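Local coordinates for response regulator receiver protein (Paraburkholderia phymatum, PDB 5TE9), which probably acts as a phosphorylatable receiver domain of the CheY type, passing on a signal in a bacterial two-component pathway, at residues 29-32 / 33-37. Residues are numbered along the deposited sequence; the frame is centred on the assembly and turned at random.
Sequences DVMI and TREAF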
ATOM      1  N   ASP A  29      20.599  -6.381   0.381  1.00 48.12           N
ATOM      2  CA  ASP A  29      19.320  -6.362  -0.322  1.00 50.68           C
ATOM      3  C   ASP A  29      18.180  -6.825   0.575  1.00 49.52           C
ATOM      4  O   ASP A  29      17.063  -6.296   0.478  1.00 45.04           O
ATOM      5  CB  ASP A  29      19.400  -7.209  -1.591  1.00 50.50           C
ATOM      6  CG  ASP A  29      20.245  -6.555  -2.665  1.00 63.88           C
ATOM      7  OD1 ASP A  29      20.166  -5.317  -2.805  1.00 74.73           O
ATOM      8  OD2 ASP A  29      20.991  -7.272  -3.362  1.00 71.91           O
ATOM      9  N   VAL A  30      18.436  -7.797   1.463  1.00 41.78           N
ATOM     10  CA  VAL A  30      17.418  -8.154   2.454  1.00 47.02           C
ATOM     11  C   VAL A  30      17.122  -6.961   3.355  1.00 50.12           C
ATOM     12  O   VAL A  30      15.968  -6.717   3.740  1.00 51.82           O
ATOM     13  CB  VAL A  30      17.855  -9.381   3.272  1.00 48.28           C
ATOM     14  CG1 VAL A  30      17.053  -9.477   4.562  1.00 40.70           C
ATOM     15  CG2 VAL A  30      17.688 -10.647   2.457  1.00 44.20           C
ATOM     16  N   MET A  31      18.160  -6.191   3.691  1.00 53.95           N
ATOM     17  CA  MET A  31      17.988  -5.024   4.547  1.00 55.33           C
ATOM     18  C   MET A  31      17.072  -3.991   3.894  1.00 52.20           C
ATOM     19  O   MET A  31      16.204  -3.418   4.556  1.00 46.25           O
ATOM     20  CB  MET A  31      19.356  -4.422   4.872  1.00 68.00           C
ATOM     21  CG  MET A  31      19.535  -4.045   6.332  1.00 83.69           C
ATOM     22  SD  MET A  31      18.635  -5.159   7.427  1.00 88.08           S
ATOM     23  CE  MET A  31      17.797  -3.966   8.475  1.00 84.81           C
ATOM     24  N   ILE A  32      17.237  -3.768   2.588  1.00 48.72           N
ATOM     25  CA  ILE A  32      16.418  -2.803   1.858  1.00 49.90           C
ATOM     26  C   ILE A  32      14.939  -3.171   1.926  1.00 47.59           C
ATOM     27  O   ILE A  32      14.074  -2.309   2.133  1.00 47.72           O
ATOM     28  CB  ILE A  32      16.911  -2.698   0.405  1.00 51.68           C
ATOM     29  CG1 ILE A  32      18.266  -1.990   0.372  1.00 54.50           C
ATOM     30  CG2 ILE A  32      15.871  -2.010  -0.482  1.00 45.48           C
ATOM     31  CD1 ILE A  32      19.054  -2.255  -0.880  1.00 55.27           C
ATOM     32  N   THR A  33      14.624  -4.455   1.774  1.00 39.52           N
ATOM     33  CA  THR A  33      13.232  -4.867   1.813  1.00 37.16           C
ATOM     34  C   THR A  33      12.667  -4.771   3.226  1.00 39.33           C
ATOM     35  O   THR A  33      11.531  -4.324   3.411  1.00 43.71           O
ATOM     36  CB  THR A  33      13.104  -6.278   1.253  1.00 38.54           C
ATOM     37  OG1 THR A  33      13.652  -6.310  -0.078  1.00 35.18           O
ATOM     38  CG2 THR A  33      11.660  -6.687   1.210  1.00 33.14           C
ATOM     39  N   ARG A  34      13.449  -5.166   4.235  1.00 44.30           N
ATOM     40  CA  ARG A  34      12.986  -5.092   5.621  1.00 47.72           C
ATOM     41  C   ARG A  34      12.626  -3.667   6.003  1.00 49.06           C
ATOM     42  O   ARG A  34      11.558  -3.411   6.571  1.00 48.29           O
ATOM     43  CB  ARG A  34      14.058  -5.638   6.568  1.00 52.22           C
ATOM     44  CG  ARG A  34      13.893  -7.113   6.893  1.00 59.16           C
ATOM     45  CD  ARG A  34      15.071  -7.678   7.683  1.00 71.16           C
ATOM     46  NE  ARG A  34      14.898  -9.109   7.922  1.00 77.62           N
ATOM     47  CZ  ARG A  34      15.870  -9.935   8.298  1.00 88.12           C
ATOM     48  NH1 ARG A  34      17.103  -9.474   8.479  1.00 99.77           N
ATOM     49  NH2 ARG A  34      15.614 -11.224   8.490  1.00 85.25           N
ATOM     50  N   GLU A  35      13.517  -2.726   5.691  1.00 53.83           N
ATOM     51  CA  GLU A  35      13.282  -1.332   6.029  1.00 57.69           C
ATOM     52  C   GLU A  35      12.136  -0.749   5.222  1.00 53.49           C
ATOM     53  O   GLU A  35      11.399   0.096   5.738  1.00 63.05           O
ATOM     54  CB  GLU A  35      14.562  -0.528   5.818  1.00 64.20           C
ATOM     55  CG  GLU A  35      15.633  -0.873   6.824  1.00 75.05           C
ATOM     56  CD  GLU A  35      17.011  -0.395   6.406  1.00 84.57           C
ATOM     57  OE1 GLU A  35      17.106   0.618   5.667  1.00 87.56           O
ATOM     58  OE2 GLU A  35      17.995  -1.055   6.810  1.00 85.75           O
ATOM     59  N   ALA A  36      11.969  -1.181   3.966  1.00 45.66           N
ATOM     60  CA  ALA A  36      10.840  -0.720   3.157  1.00 43.97           C
ATOM     61  C   ALA A  36       9.515  -1.132   3.787  1.00 46.99           C
ATOM     62  O   ALA A  36       8.624  -0.298   3.978  1.00 48.37           O
ATOM     63  CB  ALA A  36      10.948  -1.265   1.733  1.00 41.24           C
ATOM     64  N   PHE A  37       9.375  -2.424   4.116  1.00 48.15           N
ATOM     65  CA  PHE A  37       8.202  -2.926   4.831  1.00 47.33           C
ATOM     66  C   PHE A  37       8.002  -2.201   6.157  1.00 51.04           C
ATOM     67  O   PHE A  37       6.864  -1.970   6.585  1.00 53.16           O
ATOM     68  CB  PHE A  37       8.350  -4.425   5.099  1.00 45.80           C
ATOM     69  CG  PHE A  37       8.003  -5.285   3.932  1.00 50.75           C
ATOM     70  CD1 PHE A  37       8.433  -4.962   2.656  1.00 46.70           C
ATOM     71  CD2 PHE A  37       7.246  -6.428   4.108  1.00 52.07           C
ATOM     72  CE1 PHE A  37       8.105  -5.756   1.586  1.00 38.47           C
ATOM     73  CE2 PHE A  37       6.923  -7.223   3.033  1.00 47.13           C
ATOM     74  CZ  PHE A  37       7.358  -6.882   1.775  1.00 40.13           C
TER
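Val30 and Arg34 sit one turn apart on helix 27-39 and run side by side. The arginine chain runs straight out to NE and passes along the valine. Val30 CG1 ends over one face of the guanidinium, 3.7 Å above its plane and nearer its edge than its centre. With chi1 at 162°, CG1 stands anti to the backbone N, on the side where the arginine chain runs. Both side chains also touch Val48 of strand 46-49.

Met31 and Glu35 form the next pair, and their chains cross at a slant. Met31 CG already lies near Glu35 OE2; bends at chi2 and chi3 turn CE back to the same oxygen. Met31 CE and Glu35 OE2 are 3.4 Å apart. This is van der Waals contact on the more exposed side of the helix.

The helix links parallel strands 19-23 and 46-49 in a beta-alpha-beta crossover of the CheY-like receiver fold. Its buried side carries Thr33, which packs on Leu22 and Leu46. Thr33 OG1 is hydrogen-bonded to Val131 O.

Backbone bonds of the i to i+4 type join the two turns. Arg34 N donates to Val30 O at 3.0 Å. Glu35 N meets Met31 O at 3.0 Å, with an N-H...O angle of 170°. Ala36 N bonds to Ile32 O, also at 3.0 Å. The bond from Thr33 N to Asp29 O is weak, at 3.3 Å.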